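Local atomic coordinates of dephospho-CoA kinase (Legionella pneumophila subsp. pneumophila, PDB entry 4TTR), a protein that probably catalyses the last step of coenzyme A biosynthesis, the ATP-dependent phosphorylation of the 3'-hydroxyl group of dephospho-CoA. Residues Ala33-Glu38 with Ser194-Lys199; Ser119-Ile124 with Lys202-Tyr207. One frame throughout, in Å; residues are numbered along the deposited sequence. Where two conformers were deposited one is given.

Interaction 1 of 2, residues Ala33-Glu38 with Ser194-Lys199; sequences AEFFSE and SELKAK
Helix 29-38, which begins within the P-loop, packs here against the C-terminal helix 192-213 of the P-loop kinase fold, and the contact rests on one ring, F35, laid against L196 and K197. F35 directs its side chain at the other helix and comes nearest to it in the backbone as well, its CA lying 6.4 Å from the CA of K197. One face of the phenyl ring is taken by the aliphatic root of the lysine: K197 CB sits over it in a CH-pi contact, 3.9 Å from the centroid of the F35 ring and 14° off the ring normal. From there the chain runs out across the CE1-CD1 side of the ring, with K197 CG 3.9 Å from F35 CE1, the two side chains crossing at about a right angle. K197 CG stands anti to the backbone N (chi1 -178°), and the chain, extended to CE and bent only at its last torsion, carries its amino end away from helix 29-38, so the lysine contributes methylenes to this contact and no charge. Neither helix sends a hydrogen bond to the other between 33-38 and 194-199; the join is apolar, small and partly exposed. On its inner side it grades into the core: F36, the next residue, touches V200 farther along the C-terminal helix, while buried L196 leans on L187 of the edge strand 185-188. T31, predicted to bind ATP and in contact with 1,3-butanediol in this crystal, lies one turn before F35, with about 4 Å between the nearest side-chain atoms of the two. The remaining touch is at the ring's edge, where L196 CD2 approaches F35 CE2 near the ring plane at 4.1 Å.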
loop_
_atom_site.group_PDB
_atom_site.type_symbol
_atom_site.label_atom_id
_atom_site.label_comp_id
_atom_site.label_asym_id
_atom_site.label_seq_id
_atom_site.Cartn_x
_atom_site.Cartn_y
_atom_site.Cartn_z
ATOM N N ALA A 33 -0.175 7.223 -6.767
ATOM C CA ALA A 33 -0.015 8.089 -5.603
ATOM C C ALA A 33 0.683 9.390 -5.986
ATOM O O ALA A 33 0.293 10.466 -5.533
ATOM C CB ALA A 33 0.761 7.376 -4.510
ATOM N N GLU A 34 1.705 9.290 -6.830
ATOM C CA GLU A 34 2.451 10.465 -7.267
ATOM C C GLU A 34 1.558 11.413 -8.067
ATOM O O GLU A 34 1.636 12.630 -7.908
ATOM C CB GLU A 34 3.671 10.045 -8.097
ATOM C CG GLU A 34 4.519 11.204 -8.623
ATOM C CD GLU A 34 5.104 12.074 -7.518
ATOM O OE1 GLU A 34 5.514 13.217 -7.817
ATOM O OE2 GLU A 34 5.165 11.620 -6.354
ATOM N N PHE A 35 0.706 10.857 -8.924
ATOM C CA PHE A 35 -0.199 11.681 -9.719
ATOM C C PHE A 35 -1.182 12.420 -8.809
ATOM O O PHE A 35 -1.461 13.596 -9.027
ATOM C CB PHE A 35 -0.951 10.832 -10.756
ATOM C CG PHE A 35 -0.141 10.514 -11.995
ATOM C CD1 PHE A 35 0.632 11.486 -12.611
ATOM C CD2 PHE A 35 -0.152 9.238 -12.537
ATOM C CE1 PHE A 35 1.372 11.195 -13.741
ATOM C CE2 PHE A 35 0.591 8.939 -13.670
ATOM C CZ PHE A 35 1.352 9.919 -14.270
ATOM N N PHE A 36 -1.696 11.742 -7.786
ATOM C CA PHE A 36 -2.551 12.403 -6.800
ATOM C C PHE A 36 -1.771 13.483 -6.065
ATOM O O PHE A 36 -2.286 14.575 -5.803
ATOM C CB PHE A 36 -3.124 11.393 -5.801
ATOM C CG PHE A 36 -4.364 10.706 -6.288
ATOM C CD1 PHE A 36 -5.567 11.390 -6.346
ATOM C CD2 PHE A 36 -4.328 9.386 -6.706
ATOM C CE1 PHE A 36 -6.712 10.768 -6.808
ATOM C CE2 PHE A 36 -5.472 8.759 -7.165
ATOM C CZ PHE A 36 -6.664 9.450 -7.214
ATOM N N SER A 37 -0.519 13.174 -5.750
ATOM C CA SER A 37 0.355 14.114 -5.061
ATOM C C SER A 37 0.519 15.380 -5.890
ATOM O O SER A 37 0.465 16.496 -5.374
ATOM C CB SER A 37 1.722 13.471 -4.801
ATOM O OG SER A 37 2.376 14.085 -3.708
ATOM N N GLU A 38 0.708 15.190 -7.190
ATOM C CA GLU A 38 0.974 16.295 -8.093
ATOM C C GLU A 38 -0.277 17.129 -8.366
ATOM O O GLU A 38 -0.185 18.218 -8.928
ATOM C CB GLU A 38 1.564 15.762 -9.397
ATOM C CG GLU A 38 2.965 15.191 -9.220
ATOM C CD GLU A 38 3.449 14.411 -10.429
ATOM O OE1 GLU A 38 2.717 14.349 -11.438
ATOM O OE2 GLU A 38 4.567 13.863 -10.372
ATOM N N SER A 194 0.149 7.892 -19.614
ATOM C CA SER A 194 -0.718 9.006 -19.977
ATOM C C SER A 194 -2.177 8.723 -19.628
ATOM O O SER A 194 -2.861 9.583 -19.070
ATOM C CB SER A 194 -0.585 9.325 -21.467
ATOM O OG SER A 194 -1.479 10.356 -21.848
ATOM N N GLU A 195 -2.660 7.528 -19.957
ATOM C CA GLU A 195 -4.035 7.169 -19.629
ATOM C C GLU A 195 -4.187 6.963 -18.131
ATOM O O GLU A 195 -5.261 7.183 -17.576
ATOM C CB GLU A 195 -4.478 5.907 -20.378
ATOM C CG GLU A 195 -5.359 6.190 -21.590
ATOM C CD GLU A 195 -6.614 6.976 -21.234
ATOM O OE1 GLU A 195 -7.308 6.590 -20.269
ATOM O OE2 GLU A 195 -6.900 7.986 -21.913
ATOM N N LEU A 196 -3.113 6.533 -17.481
ATOM C CA LEU A 196 -3.122 6.386 -16.034
ATOM C C LEU A 196 -3.371 7.748 -15.393
ATOM O O LEU A 196 -4.197 7.881 -14.491
ATOM C CB LEU A 196 -1.803 5.786 -15.546
ATOM C CG LEU A 196 -1.693 5.476 -14.053
ATOM C CD1 LEU A 196 -2.792 4.520 -13.616
ATOM C CD2 LEU A 196 -0.318 4.893 -13.733
ATOM N N LYS A 197 -2.663 8.758 -15.885
ATOM C CA LYS A 197 -2.821 10.120 -15.398
ATOM C C LYS A 197 -4.223 10.658 -15.657
ATOM O O LYS A 197 -4.794 11.351 -14.816
ATOM C CB LYS A 197 -1.797 11.036 -16.055
ATOM C CG LYS A 197 -1.853 12.466 -15.563
ATOM C CD LYS A 197 -0.990 13.350 -16.443
ATOM C CE LYS A 197 -1.075 14.812 -16.024
ATOM N NZ LYS A 197 -2.403 15.416 -16.333
ATOM N N ALA A 198 -4.765 10.356 -16.831
ATOM C CA ALA A 198 -6.110 10.794 -17.173
ATOM C C ALA A 198 -7.119 10.188 -16.208
ATOM O O ALA A 198 -8.014 10.871 -15.722
ATOM C CB ALA A 198 -6.445 10.418 -18.605
ATOM N N LYS A 199 -6.959 8.904 -15.919
ATOM C CA LYS A 199 -7.862 8.213 -15.010
ATOM C C LYS A 199 -7.779 8.782 -13.591
ATOM O O LYS A 199 -8.805 8.975 -12.939
ATOM C CB LYS A 199 -7.559 6.716 -15.008
ATOM C CG LYS A 199 -8.049 6.017 -16.264
ATOM C CD LYS A 199 -7.823 4.530 -16.216
ATOM C CE LYS A 199 -8.639 3.823 -17.280
ATOM N NZ LYS A 199 -8.459 2.356 -17.204
#

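Interaction 2 of 2, residues Ser119-Ile124 with Lys202-Tyr207; sequences SPYCLI and KLHQKY
The Y121 ring has Y207 over one face and H204 at its hydroxyl-bearing edge. Y207 CB stands above the centre of that face in a CH-pi contact, 3.6 Å from the centroid of the Y121 ring and 14° off its normal. Beyond this methylene the Y207 ring turns its own edge toward the same face, an offset edge-to-face pair with planes at 63°; its CD2 is 3.8 Å from Y121 CE2. Y121 OH in turn lies at the edge of the Y207 ring, in its plane. The imidazole of H204 meets Y121 rim to rim, with neither ring over the other, and the link is polar: Y121 OH and H204 ND1 share a 2.9 Å hydrogen bond in which either may be the donor. The hydroxyl lies in the imidazole plane, and the bond pairs two polar atoms of buried side chains. CG of H204, one turn before Y207, stands anti to the backbone N (chi1 169°), which swings the imidazole toward Y121, and the turn about CB-CG presents ND1 to the hydroxyl. On the backbone side of Y121, S119 OG bonds to the carbonyl O of Y121 at 2.7 Å, from above the carbonyl plane, and also to N42 N of the neighbouring strand. The three rings form an aromatic cluster where the C-terminal helix packs beside the start of strand 122-125 in the parallel sheet of the P-loop kinase fold.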
loop_
_atom_site.group_PDB
_atom_site.type_symbol
_atom_site.label_atom_id
_atom_site.label_comp_id
_atom_site.label_asym_id
_atom_site.label_seq_id
_atom_site.Cartn_x
_atom_site.Cartn_y
_atom_site.Cartn_z
ATOM N N SER A 119 -5.145 19.534 2.221
ATOM C CA SER A 119 -5.871 19.296 0.977
ATOM C C SER A 119 -7.349 18.997 1.253
ATOM O O SER A 119 -7.712 18.673 2.383
ATOM C CB SER A 119 -5.221 18.148 0.196
ATOM O OG SER A 119 -5.144 16.967 0.973
ATOM N N PRO A 120 -8.208 19.119 0.221
ATOM C CA PRO A 120 -9.657 18.924 0.380
ATOM C C PRO A 120 -10.028 17.500 0.782
ATOM O O PRO A 120 -11.044 17.284 1.444
ATOM C CB PRO A 120 -10.216 19.256 -1.012
ATOM C CG PRO A 120 -9.147 20.028 -1.693
ATOM C CD PRO A 120 -7.861 19.511 -1.156
ATOM N N TYR A 121 -9.224 16.536 0.351
ATOM C CA TYR A 121 -9.346 15.167 0.826
ATOM C C TYR A 121 -7.943 14.586 0.907
ATOM O O TYR A 121 -6.999 15.168 0.368
ATOM C CB TYR A 121 -10.246 14.328 -0.087
ATOM C CG TYR A 121 -9.672 14.086 -1.463
ATOM C CD1 TYR A 121 -9.924 14.968 -2.507
ATOM C CD2 TYR A 121 -8.877 12.978 -1.719
ATOM C CE1 TYR A 121 -9.399 14.757 -3.760
ATOM C CE2 TYR A 121 -8.346 12.759 -2.970
ATOM C CZ TYR A 121 -8.608 13.652 -3.987
ATOM O OH TYR A 121 -8.088 13.442 -5.239
ATOM N N CYS A 122 -7.813 13.450 1.584
ATOM C CA CYS A 122 -6.511 12.837 1.835
ATOM C C CYS A 122 -6.452 11.434 1.247
ATOM O O CYS A 122 -7.442 10.709 1.243
ATOM C CB CYS A 122 -6.227 12.791 3.341
ATOM S SG CYS A 122 -4.579 12.187 3.801
ATOM N N LEU A 123 -5.281 11.068 0.747
ATOM C CA LEU A 123 -5.039 9.735 0.221
ATOM C C LEU A 123 -4.123 8.969 1.170
ATOM O O LEU A 123 -3.052 9.449 1.521
ATOM C CB LEU A 123 -4.420 9.822 -1.171
ATOM C CG LEU A 123 -4.472 8.559 -2.022
ATOM C CD1 LEU A 123 -5.884 8.307 -2.526
ATOM C CD2 LEU A 123 -3.505 8.692 -3.179
ATOM N N ILE A 124 -4.565 7.789 1.594
ATOM C CA ILE A 124 -3.783 6.936 2.480
ATOM C C ILE A 124 -3.413 5.639 1.761
ATOM O O ILE A 124 -4.270 4.792 1.511
ATOM C CB ILE A 124 -4.554 6.596 3.776
ATOM C CG1 ILE A 124 -5.117 7.867 4.421
ATOM C CG2 ILE A 124 -3.644 5.859 4.750
ATOM C CD1 ILE A 124 -6.003 7.613 5.628
ATOM N N LYS A 202 -9.765 12.035 -13.339
ATOM C CA LYS A 202 -11.210 11.868 -13.196
ATOM C C LYS A 202 -11.591 11.406 -11.794
ATOM O O LYS A 202 -12.628 11.805 -11.273
ATOM C CB LYS A 202 -11.743 10.882 -14.233
ATOM C CG LYS A 202 -11.626 11.386 -15.659
ATOM C CD LYS A 202 -12.595 10.674 -16.581
ATOM C CE LYS A 202 -12.137 10.746 -18.027
ATOM N NZ LYS A 202 -10.958 9.871 -18.280
ATOM N N LEU A 203 -10.752 10.574 -11.182
ATOM C CA LEU A 203 -10.991 10.132 -9.813
ATOM C C LEU A 203 -10.847 11.317 -8.867
ATOM O O LEU A 203 -11.655 11.506 -7.960
ATOM C CB LEU A 203 -10.023 9.014 -9.417
ATOM C CG LEU A 203 -10.233 7.661 -10.102
ATOM C CD1 LEU A 203 -9.053 6.732 -9.847
ATOM C CD2 LEU A 203 -11.525 7.014 -9.634
ATOM N N HIS A 204 -9.805 12.109 -9.096
ATOM C CA HIS A 204 -9.562 13.328 -8.338
ATOM C C HIS A 204 -10.791 14.239 -8.346
ATOM O O HIS A 204 -11.234 14.700 -7.296
ATOM C CB HIS A 204 -8.338 14.052 -8.911
ATOM C CG HIS A 204 -8.137 15.436 -8.380
ATOM N ND1 HIS A 204 -7.813 15.692 -7.065
ATOM C CD2 HIS A 204 -8.185 16.641 -8.995
ATOM C CE1 HIS A 204 -7.687 16.996 -6.890
ATOM N NE2 HIS A 204 -7.906 17.594 -8.047
ATOM N N GLN A 205 -11.358 14.476 -9.525
ATOM C CA GLN A 205 -12.547 15.314 -9.638
ATOM C C GLN A 205 -13.744 14.658 -8.950
ATOM O O GLN A 205 -14.598 15.341 -8.391
ATOM C CB GLN A 205 -12.874 15.598 -11.108
ATOM C CG GLN A 205 -11.801 16.391 -11.844
ATOM C CD GLN A 205 -11.555 17.763 -11.235
ATOM O OE1 GLN A 205 -12.469 18.393 -10.704
ATOM N NE2 GLN A 205 -10.312 18.227 -11.306
ATOM N N LYS A 206 -13.805 13.331 -8.987
ATOM C CA LYS A 206 -14.863 12.601 -8.299
ATOM C C LYS A 206 -14.755 12.771 -6.782
ATOM O O LYS A 206 -15.751 13.017 -6.109
ATOM C CB LYS A 206 -14.807 11.121 -8.667
ATOM C CG LYS A 206 -15.981 10.298 -8.172
ATOM C CD LYS A 206 -15.715 8.813 -8.376
ATOM C CE LYS A 206 -16.993 8.001 -8.309
ATOM N NZ LYS A 206 -16.744 6.558 -8.560
ATOM N N TYR A 207 -13.543 12.641 -6.249
ATOM C CA TYR A 207 -13.323 12.756 -4.809
ATOM C C TYR A 207 -13.559 14.182 -4.310
ATOM O O TYR A 207 -14.119 14.378 -3.231
ATOM C CB TYR A 207 -11.903 12.308 -4.444
ATOM C CG TYR A 207 -11.622 10.843 -4.702
ATOM C CD1 TYR A 207 -12.589 9.875 -4.471
ATOM C CD2 TYR A 207 -10.386 10.429 -5.176
ATOM C CE1 TYR A 207 -12.331 8.539 -4.703
ATOM C CE2 TYR A 207 -10.120 9.095 -5.414
ATOM C CZ TYR A 207 -11.095 8.155 -5.175
ATOM O OH TYR A 207 -10.831 6.823 -5.413
#

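From the N terminus, the chain passes through strand 18-23 and the P-loop into 33-38, then reaches 119-124 at the entry to strand 122-125, and returns much later as helix 192-213. Interaction 1 closes a loop of 155 residues and interaction 2 one of 77; because the helix presents 194-199 before 202-207, the two closures cross rather than nest. The C-terminal helix thus ties the P-loop helix to an inner strand of the sheet, 122-125, along two successive portions of its length. F36 joins the contacts: its CE1 lies 3.4 Å from Y121 OH, and its ring also packs on L123, L203 and Y207.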